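Local coordinates for protein ML032222a iGluR (Mnemiopsis leidyi, PDB 4YKI) that binds glycine in the cleft of its ligand-binding domain and probably gates, as an ionotropic glutamate receptor subunit, a glycine-activated ion channel, at residues 12-17 with 32-37; 19-24 with 53-58. One frame throughout, in Å; residues are numbered along the deposited sequence.

Contact 1 (12-17 with 32-37); sequences LGSVEE and DCWSGM
The backbones of 12-17 and 32-37 come nearest at E16 and W34, CA atoms 8.4 Å apart, and no hydrogen bond joins the two segments. Residues 12-13 end strand 9-13 and run on as loop; residues 34-35 form a short strand just before helix 37-49. One side chain bridges the gap. The indole of W34 brings the rim of its six-membered ring against the backbone from S14 to E16. W34 CZ3 lies 3.8 Å from V15 C, and W34 CH2 is 3.9 Å from V15 CA, which sits in the ring plane at the edge. S14 comes up obliquely, its OG 3.8 Å from W34 CZ3. With OG anti to the backbone N (chi1 -157°), that hydroxyl also hydrogen-bonds the carbonyl O of A89. W34 further meets the rings of Y55 and F23, so the indole is wedged among aromatic residues as well as backbone. Replacing W34 by an alanine would probably leave a gap beside the S14-V15 backbone and deprive the Y55 and F23 rings of their shared neighbour. The CB bond of V15 points away from W34, and its side chain touches F63 of the glycine pocket. The arrangement belongs to the bilobed, periplasmic-binding-protein-like fold of glutamate receptor ligand-binding domains: the loop leaving the first strand is backed by W34 and leads to E17, which touches the bound glycine.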
ATOM      1  N   LEU B  12     -11.845 -20.212  -0.497  1.00 10.89           N
ATOM      2  CA  LEU B  12     -10.714 -19.301  -0.301  1.00 11.03           C
ATOM      3  C   LEU B  12      -9.401 -20.041  -0.429  1.00 10.76           C
ATOM      4  O   LEU B  12      -9.155 -21.006   0.298  1.00 11.62           O
ATOM      5  CB  LEU B  12     -10.795 -18.635   1.078  1.00 10.90           C
ATOM      6  CG  LEU B  12     -12.089 -17.851   1.335  1.00 11.59           C
ATOM      7  CD1 LEU B  12     -12.058 -17.301   2.760  1.00 12.08           C
ATOM      8  CD2 LEU B  12     -12.272 -16.737   0.315  1.00 11.90           C
ATOM      9  N   GLY B  13      -8.557 -19.629  -1.367  1.00 10.39           N
ATOM     10  CA  GLY B  13      -7.242 -20.227  -1.500  1.00 10.71           C
ATOM     11  C   GLY B  13      -6.331 -19.771  -0.383  1.00 10.36           C
ATOM     12  O   GLY B  13      -6.264 -18.567  -0.090  1.00 10.73           O
ATOM     13  N   SER B  14      -5.595 -20.698   0.204  1.00  9.74           N
ATOM     14  CA  SER B  14      -4.628 -20.356   1.225  1.00 10.21           C
ATOM     15  C   SER B  14      -3.663 -21.513   1.437  1.00 10.80           C
ATOM     16  O   SER B  14      -3.894 -22.636   0.955  1.00 11.27           O
ATOM     17  CB  SER B  14      -5.311 -19.981   2.559  1.00 10.86           C
ATOM     18  OG  SER B  14      -4.457 -19.167   3.351  1.00 11.19           O
ATOM     19  N   VAL B  15      -2.583 -21.205   2.145  1.00 11.17           N
ATOM     20  CA  VAL B  15      -1.618 -22.181   2.632  1.00 11.61           C
ATOM     21  C   VAL B  15      -1.072 -21.661   3.957  1.00 11.55           C
ATOM     22  O   VAL B  15      -1.203 -20.484   4.262  1.00 11.82           O
ATOM     23  CB  VAL B  15      -0.419 -22.398   1.669  1.00 11.99           C
ATOM     24  CG1 VAL B  15      -0.850 -22.999   0.371  1.00 13.71           C
ATOM     25  CG2 VAL B  15       0.382 -21.120   1.430  1.00 12.53           C
ATOM     26  N   GLU B  16      -0.419 -22.513   4.732  1.00 10.88           N
ATOM     27  CA  GLU B  16       0.286 -22.021   5.908  1.00 11.52           C
ATOM     28  C   GLU B  16       1.418 -21.085   5.499  1.00 12.11           C
ATOM     29  O   GLU B  16       2.179 -21.388   4.599  1.00 12.14           O
ATOM     30  CB  GLU B  16       0.846 -23.151   6.754  1.00 12.58           C
ATOM     31  CG  GLU B  16       1.669 -22.703   7.942  1.00 13.55           C
ATOM     32  CD  GLU B  16       1.810 -23.825   8.941  1.00 15.32           C
ATOM     33  OE1 GLU B  16       2.585 -24.768   8.676  1.00 19.28           O
ATOM     34  OE2 GLU B  16       1.080 -23.832   9.935  1.00 16.28           O
ATOM     35  N   GLU B  17       1.502 -19.944   6.181  1.00 11.53           N
ATOM     36  CA  GLU B  17       2.602 -18.988   6.067  1.00 11.03           C
ATOM     37  C   GLU B  17       2.558 -18.121   7.323  1.00 10.85           C
ATOM     38  O   GLU B  17       1.815 -17.139   7.386  1.00 11.58           O
ATOM     39  CB  GLU B  17       2.475 -18.113   4.819  1.00 11.41           C
ATOM     40  CG  GLU B  17       3.579 -17.057   4.726  1.00 12.06           C
ATOM     41  CD  GLU B  17       4.322 -17.037   3.412  1.00 11.73           C
ATOM     42  OE1 GLU B  17       4.772 -18.107   2.966  1.00 12.62           O
ATOM     43  OE2 GLU B  17       4.491 -15.938   2.829  1.00 11.98           O
ATOM     44  N   ASP B  32     -11.748 -24.665  11.400  1.00 14.35           N
ATOM     45  CA  ASP B  32     -11.109 -24.693  12.719  1.00 15.52           C
ATOM     46  C   ASP B  32      -9.643 -25.037  12.670  1.00 14.06           C
ATOM     47  O   ASP B  32      -8.940 -24.789  13.632  1.00 14.75           O
ATOM     48  CB  ASP B  32     -11.729 -25.771  13.616  1.00 20.88           C
ATOM     49  CG  ASP B  32     -13.119 -25.471  14.042  1.00 25.25           C
ATOM     50  OD1 ASP B  32     -13.524 -24.295  14.011  1.00 26.42           O
ATOM     51  OD2 ASP B  32     -13.790 -26.440  14.463  1.00 26.20           O
ATOM     52  N   CYS B  33      -9.202 -25.629  11.570  1.00 13.63           N
ATOM     53  CA  CYS B  33      -7.793 -25.954  11.396  1.00 13.37           C
ATOM     54  C   CYS B  33      -6.918 -24.736  11.141  1.00 12.57           C
ATOM     55  O   CYS B  33      -5.696 -24.823  11.221  1.00 15.14           O
ATOM     56  CB  CYS B  33      -7.600 -26.950  10.262  1.00 13.83           C
ATOM     57  SG  CYS B  33      -8.364 -28.557  10.534  1.00 16.04           S
ATOM     58  N   TRP B  34      -7.546 -23.602  10.843  1.00 11.88           N
ATOM     59  CA  TRP B  34      -6.847 -22.401  10.404  1.00 12.16           C
ATOM     60  C   TRP B  34      -6.873 -21.325  11.485  1.00 12.42           C
ATOM     61  O   TRP B  34      -7.875 -21.160  12.174  1.00 13.74           O
ATOM     62  CB  TRP B  34      -7.485 -21.861   9.129  1.00 11.80           C
ATOM     63  CG  TRP B  34      -7.337 -22.775   7.950  1.00 12.12           C
ATOM     64  CD1 TRP B  34      -8.155 -23.821   7.606  1.00 12.63           C
ATOM     65  CD2 TRP B  34      -6.310 -22.735   6.956  1.00 12.00           C
ATOM     66  NE1 TRP B  34      -7.699 -24.425   6.471  1.00 13.09           N
ATOM     67  CE2 TRP B  34      -6.575 -23.773   6.041  1.00 12.64           C
ATOM     68  CE3 TRP B  34      -5.203 -21.911   6.740  1.00 12.50           C
ATOM     69  CZ2 TRP B  34      -5.775 -24.002   4.921  1.00 13.05           C
ATOM     70  CZ3 TRP B  34      -4.404 -22.147   5.628  1.00 13.80           C
ATOM     71  CH2 TRP B  34      -4.691 -23.191   4.738  1.00 13.58           C
ATOM     72  N   SER B  35      -5.768 -20.596  11.618  1.00 12.05           N
ATOM     73  CA  SER B  35      -5.674 -19.464  12.519  1.00 12.17           C
ATOM     74  C   SER B  35      -4.630 -18.501  11.957  1.00 12.26           C
ATOM     75  O   SER B  35      -3.861 -18.846  11.068  1.00 12.37           O
ATOM     76  CB  SER B  35      -5.308 -19.903  13.936  1.00 13.81           C
ATOM     77  OG  SER B  35      -4.066 -20.583  13.949  1.00 14.28           O
ATOM     78  N   GLY B  36      -4.590 -17.288  12.495  1.00 12.38           N
ATOM     79  CA  GLY B  36      -3.585 -16.313  12.128  1.00 11.71           C
ATOM     80  C   GLY B  36      -4.180 -14.976  11.732  1.00 11.32           C
ATOM     81  O   GLY B  36      -5.396 -14.784  11.790  1.00 12.25           O
ATOM     82  N   MET B  37      -3.314 -14.037  11.363  1.00 11.75           N
ATOM     83  CA  MET B  37      -3.746 -12.701  10.979  1.00 11.47           C
ATOM     84  C   MET B  37      -4.755 -12.725   9.842  1.00 11.70           C
ATOM     85  O   MET B  37      -5.790 -12.047   9.904  1.00 11.46           O
ATOM     86  CB  MET B  37      -2.531 -11.864  10.591  1.00 12.38           C
ATOM     87  CG  MET B  37      -2.894 -10.508  10.023  1.00 12.10           C
ATOM     88  SD  MET B  37      -1.437  -9.515   9.736  1.00 14.05           S
ATOM     89  CE  MET B  37      -2.140  -7.970   9.170  1.00 14.02           C
TER

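Contact 2 (19-24 with 53-58)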
ATOM      1  N   PRO B  19       3.177 -15.415  10.106  1.00 12.57           N
ATOM      2  CA  PRO B  19       2.078 -15.445  11.071  1.00 12.79           C
ATOM      3  C   PRO B  19       0.730 -15.115  10.411  1.00 11.78           C
ATOM      4  O   PRO B  19      -0.248 -14.859  11.114  1.00 12.29           O
ATOM      5  CB  PRO B  19       2.459 -14.322  12.027  1.00 14.23           C
ATOM      6  CG  PRO B  19       3.032 -13.295  11.127  1.00 14.69           C
ATOM      7  CD  PRO B  19       3.793 -14.074  10.055  1.00 13.82           C
ATOM      8  N   PHE B  20       0.686 -15.105   9.086  1.00 11.58           N
ATOM      9  CA  PHE B  20      -0.522 -14.830   8.337  1.00 11.31           C
ATOM     10  C   PHE B  20      -1.528 -15.978   8.425  1.00 10.74           C
ATOM     11  O   PHE B  20      -2.714 -15.738   8.661  1.00 11.26           O
ATOM     12  CB  PHE B  20      -0.142 -14.511   6.898  1.00 11.43           C
ATOM     13  CG  PHE B  20       0.738 -13.296   6.781  1.00 11.38           C
ATOM     14  CD1 PHE B  20       0.227 -12.038   7.020  1.00 12.71           C
ATOM     15  CD2 PHE B  20       2.084 -13.416   6.489  1.00 11.32           C
ATOM     16  CE1 PHE B  20       1.035 -10.916   6.946  1.00 13.02           C
ATOM     17  CE2 PHE B  20       2.898 -12.297   6.415  1.00 12.39           C
ATOM     18  CZ  PHE B  20       2.378 -11.049   6.645  1.00 12.73           C
ATOM     19  N   MET B  21      -1.048 -17.207   8.272  1.00 11.64           N
ATOM     20  CA  MET B  21      -1.875 -18.413   8.404  1.00 11.78           C
ATOM     21  C   MET B  21      -1.058 -19.512   9.057  1.00 11.28           C
ATOM     22  O   MET B  21       0.111 -19.717   8.720  1.00 11.59           O
ATOM     23  CB  MET B  21      -2.395 -18.924   7.066  1.00 12.83           C
ATOM     24  CG  MET B  21      -3.525 -18.109   6.475  1.00 13.12           C
ATOM     25  SD  MET B  21      -4.973 -18.099   7.547  1.00 12.72           S
ATOM     26  CE  MET B  21      -6.248 -18.352   6.333  1.00 12.90           C
ATOM     27  N   PHE B  22      -1.728 -20.199   9.983  1.00 11.82           N
ATOM     28  CA  PHE B  22      -1.269 -21.413  10.638  1.00 13.05           C
ATOM     29  C   PHE B  22      -2.293 -22.497  10.283  1.00 13.25           C
ATOM     30  O   PHE B  22      -3.495 -22.258  10.388  1.00 13.82           O
ATOM     31  CB  PHE B  22      -1.260 -21.240  12.164  1.00 12.74           C
ATOM     32  CG  PHE B  22      -0.306 -20.182  12.682  1.00 14.31           C
ATOM     33  CD1 PHE B  22      -0.614 -18.831  12.591  1.00 14.32           C
ATOM     34  CD2 PHE B  22       0.849 -20.551  13.345  1.00 16.31           C
ATOM     35  CE1 PHE B  22       0.253 -17.875  13.085  1.00 14.62           C
ATOM     36  CE2 PHE B  22       1.705 -19.595  13.853  1.00 17.12           C
ATOM     37  CZ  PHE B  22       1.408 -18.267  13.731  1.00 15.31           C
ATOM     38  N   PHE B  23      -1.819 -23.673   9.877  1.00 13.22           N
ATOM     39  CA  PHE B  23      -2.695 -24.793   9.508  1.00 13.86           C
ATOM     40  C   PHE B  23      -2.378 -25.996  10.384  1.00 13.85           C
ATOM     41  O   PHE B  23      -1.277 -26.533  10.338  1.00 15.19           O
ATOM     42  CB  PHE B  23      -2.524 -25.166   8.023  1.00 13.75           C
ATOM     43  CG  PHE B  23      -3.358 -26.348   7.592  1.00 14.09           C
ATOM     44  CD1 PHE B  23      -4.728 -26.250   7.531  1.00 14.80           C
ATOM     45  CD2 PHE B  23      -2.767 -27.563   7.269  1.00 15.02           C
ATOM     46  CE1 PHE B  23      -5.499 -27.324   7.157  1.00 14.69           C
ATOM     47  CE2 PHE B  23      -3.546 -28.643   6.878  1.00 15.59           C
ATOM     48  CZ  PHE B  23      -4.913 -28.525   6.835  1.00 15.42           C
ATOM     49  N   ALA B  24      -3.343 -26.402  11.194  1.00 13.74           N
ATOM     50  CA  ALA B  24      -3.208 -27.591  12.015  1.00 14.51           C
ATOM     51  C   ALA B  24      -3.503 -28.819  11.164  1.00 15.77           C
ATOM     52  O   ALA B  24      -4.474 -28.836  10.410  1.00 15.31           O
ATOM     53  CB  ALA B  24      -4.148 -27.527  13.200  1.00 16.72           C
ATOM     54  N   TYR B  53     -17.621 -19.783   4.270  1.00 11.99           N
ATOM     55  CA  TYR B  53     -16.405 -20.019   3.517  1.00 11.96           C
ATOM     56  C   TYR B  53     -15.756 -21.330   3.909  1.00 11.85           C
ATOM     57  O   TYR B  53     -16.095 -21.953   4.926  1.00 12.43           O
ATOM     58  CB  TYR B  53     -15.401 -18.854   3.713  1.00 11.91           C
ATOM     59  CG  TYR B  53     -14.973 -18.670   5.147  1.00 12.48           C
ATOM     60  CD1 TYR B  53     -15.746 -17.929   6.021  1.00 14.06           C
ATOM     61  CD2 TYR B  53     -13.835 -19.290   5.638  1.00 12.89           C
ATOM     62  CE1 TYR B  53     -15.402 -17.789   7.335  1.00 15.03           C
ATOM     63  CE2 TYR B  53     -13.477 -19.155   6.973  1.00 13.56           C
ATOM     64  CZ  TYR B  53     -14.275 -18.402   7.819  1.00 14.46           C
ATOM     65  OH  TYR B  53     -13.974 -18.242   9.142  1.00 16.46           O
ATOM     66  N   GLU B  54     -14.818 -21.744   3.073  1.00 12.02           N
ATOM     67  CA  GLU B  54     -13.891 -22.821   3.375  1.00 11.63           C
ATOM     68  C   GLU B  54     -12.567 -22.458   2.746  1.00 11.72           C
ATOM     69  O   GLU B  54     -12.519 -21.651   1.825  1.00 12.44           O
ATOM     70  CB  GLU B  54     -14.391 -24.155   2.818  1.00 12.03           C
ATOM     71  CG  GLU B  54     -14.420 -24.206   1.286  1.00 13.52           C
ATOM     72  CD  GLU B  54     -15.043 -25.471   0.765  1.00 15.52           C
ATOM     73  OE1 GLU B  54     -16.263 -25.440   0.496  1.00 17.21           O
ATOM     74  OE2 GLU B  54     -14.318 -26.484   0.630  1.00 16.44           O
ATOM     75  N   TYR B  55     -11.495 -23.085   3.215  1.00 11.45           N
ATOM     76  CA  TYR B  55     -10.176 -22.884   2.653  1.00 11.01           C
ATOM     77  C   TYR B  55      -9.767 -24.080   1.806  1.00 11.56           C
ATOM     78  O   TYR B  55      -9.989 -25.229   2.205  1.00 12.89           O
ATOM     79  CB  TYR B  55      -9.165 -22.666   3.773  1.00 11.68           C
ATOM     80  CG  TYR B  55      -9.339 -21.410   4.604  1.00 11.85           C
ATOM     81  CD1 TYR B  55      -9.010 -20.163   4.092  1.00 12.30           C
ATOM     82  CD2 TYR B  55      -9.800 -21.473   5.906  1.00 11.97           C
ATOM     83  CE1 TYR B  55      -9.142 -19.027   4.853  1.00 12.68           C
ATOM     84  CE2 TYR B  55      -9.941 -20.338   6.679  1.00 12.62           C
ATOM     85  CZ  TYR B  55      -9.593 -19.119   6.152  1.00 12.41           C
ATOM     86  OH  TYR B  55      -9.678 -17.974   6.918  1.00 12.55           O
ATOM     87  N   ILE B  56      -9.162 -23.808   0.665  1.00 11.79           N
ATOM     88  CA  ILE B  56      -8.700 -24.837  -0.271  1.00 12.08           C
ATOM     89  C   ILE B  56      -7.231 -24.565  -0.585  1.00 11.66           C
ATOM     90  O   ILE B  56      -6.859 -23.489  -1.072  1.00 12.09           O
ATOM     91  CB  ILE B  56      -9.517 -24.836  -1.582  1.00 14.38           C
ATOM     92  CG1 ILE B  56     -10.995 -25.118  -1.253  1.00 17.05           C
ATOM     93  CG2 ILE B  56      -8.936 -25.845  -2.625  1.00 15.44           C
ATOM     94  CD1 ILE B  56     -11.913 -25.303  -2.430  1.00 18.34           C
ATOM     95  N   GLN B  57      -6.395 -25.551  -0.278  1.00 11.72           N
ATOM     96  CA  GLN B  57      -4.979 -25.456  -0.580  1.00 11.62           C
ATOM     97  C   GLN B  57      -4.665 -26.081  -1.924  1.00 12.22           C
ATOM     98  O   GLN B  57      -5.224 -27.098  -2.279  1.00 13.52           O
ATOM     99  CB  GLN B  57      -4.171 -26.171   0.494  1.00 11.96           C
ATOM    100  CG  GLN B  57      -4.462 -25.725   1.897  1.00 12.69           C
ATOM    101  CD  GLN B  57      -3.419 -26.220   2.855  1.00 15.16           C
ATOM    102  OE1 GLN B  57      -2.240 -25.874   2.745  1.00 17.72           O
ATOM    103  NE2 GLN B  57      -3.838 -27.050   3.810  1.00 17.14           N
ATOM    104  N   PRO B  58      -3.731 -25.499  -2.679  1.00 12.72           N
ATOM    105  CA  PRO B  58      -3.327 -26.149  -3.928  1.00 13.23           C
ATOM    106  C   PRO B  58      -2.549 -27.419  -3.636  1.00 14.39           C
ATOM    107  O   PRO B  58      -1.738 -27.445  -2.710  1.00 14.41           O
ATOM    108  CB  PRO B  58      -2.425 -25.113  -4.595  1.00 14.06           C
ATOM    109  CG  PRO B  58      -1.826 -24.385  -3.447  1.00 13.59           C
ATOM    110  CD  PRO B  58      -2.926 -24.302  -2.402  1.00 13.20           C
TER
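A methyl group pressed obliquely against a phenol is the striking feature here: M21 CE lies only 3.3 Å from Y55 CE1, close for carbon against carbon. It is part of a Met-aromatic contact in the bilobed ligand-binding fold, between the short strand 22-23 with its preceding loop and strand 52-56, an outer strand of the three-stranded parallel sheet. M21 SD is 5.4 Å from the centroid of the Y55 ring and 31° off its normal. Bends at chi2 and chi3 swing the methyl toward the phenol end of the ring, where M21 CE also lies 3.5 Å from Y55 OH. That hydroxyl hydrogen-bonds OD1 of N39 in helix 37-49, which ties the end of the ring to the helix. At the base of M21 the chain forms a classic beta bulge, F20 and M21 lying across from E17. Farther along, F23 and Q57 form a second meeting point at the partly exposed side of the contact. The chi1 of F23 (178°) sends the ring out opposite the backbone N, toward Q57. The carboxamide of Q57 stands steeply to this ring, the two planes 69° apart, and places Q57 NE2 over the centre of the F23 ring, 3.4 Å above the plane.

How the contacts relate
The two contacts are interleaved along the chain and their centres lie about 2 Å apart, so they are two routes through one assembly of side chains. Strands 22-23 and 34-35 pair antiparallel, S35 O lying 2.7 Å from F22 N, while strands 9-13 and 52-56 are parallel neighbours, L12 N lying 2.8 Å from E54 O; each contact therefore spans from the two-stranded sheet to the three-stranded parallel sheet. Contact 1 is buried and sets an indole edge against backbone. Contact 2 is partly buried, and its chemistry is more mixed: sulfur and methyl against a phenol, then an amide on a phenyl face. W34 and Y55 join them directly, CD1 of W34 being 3.3 Å from CD2 of Y55.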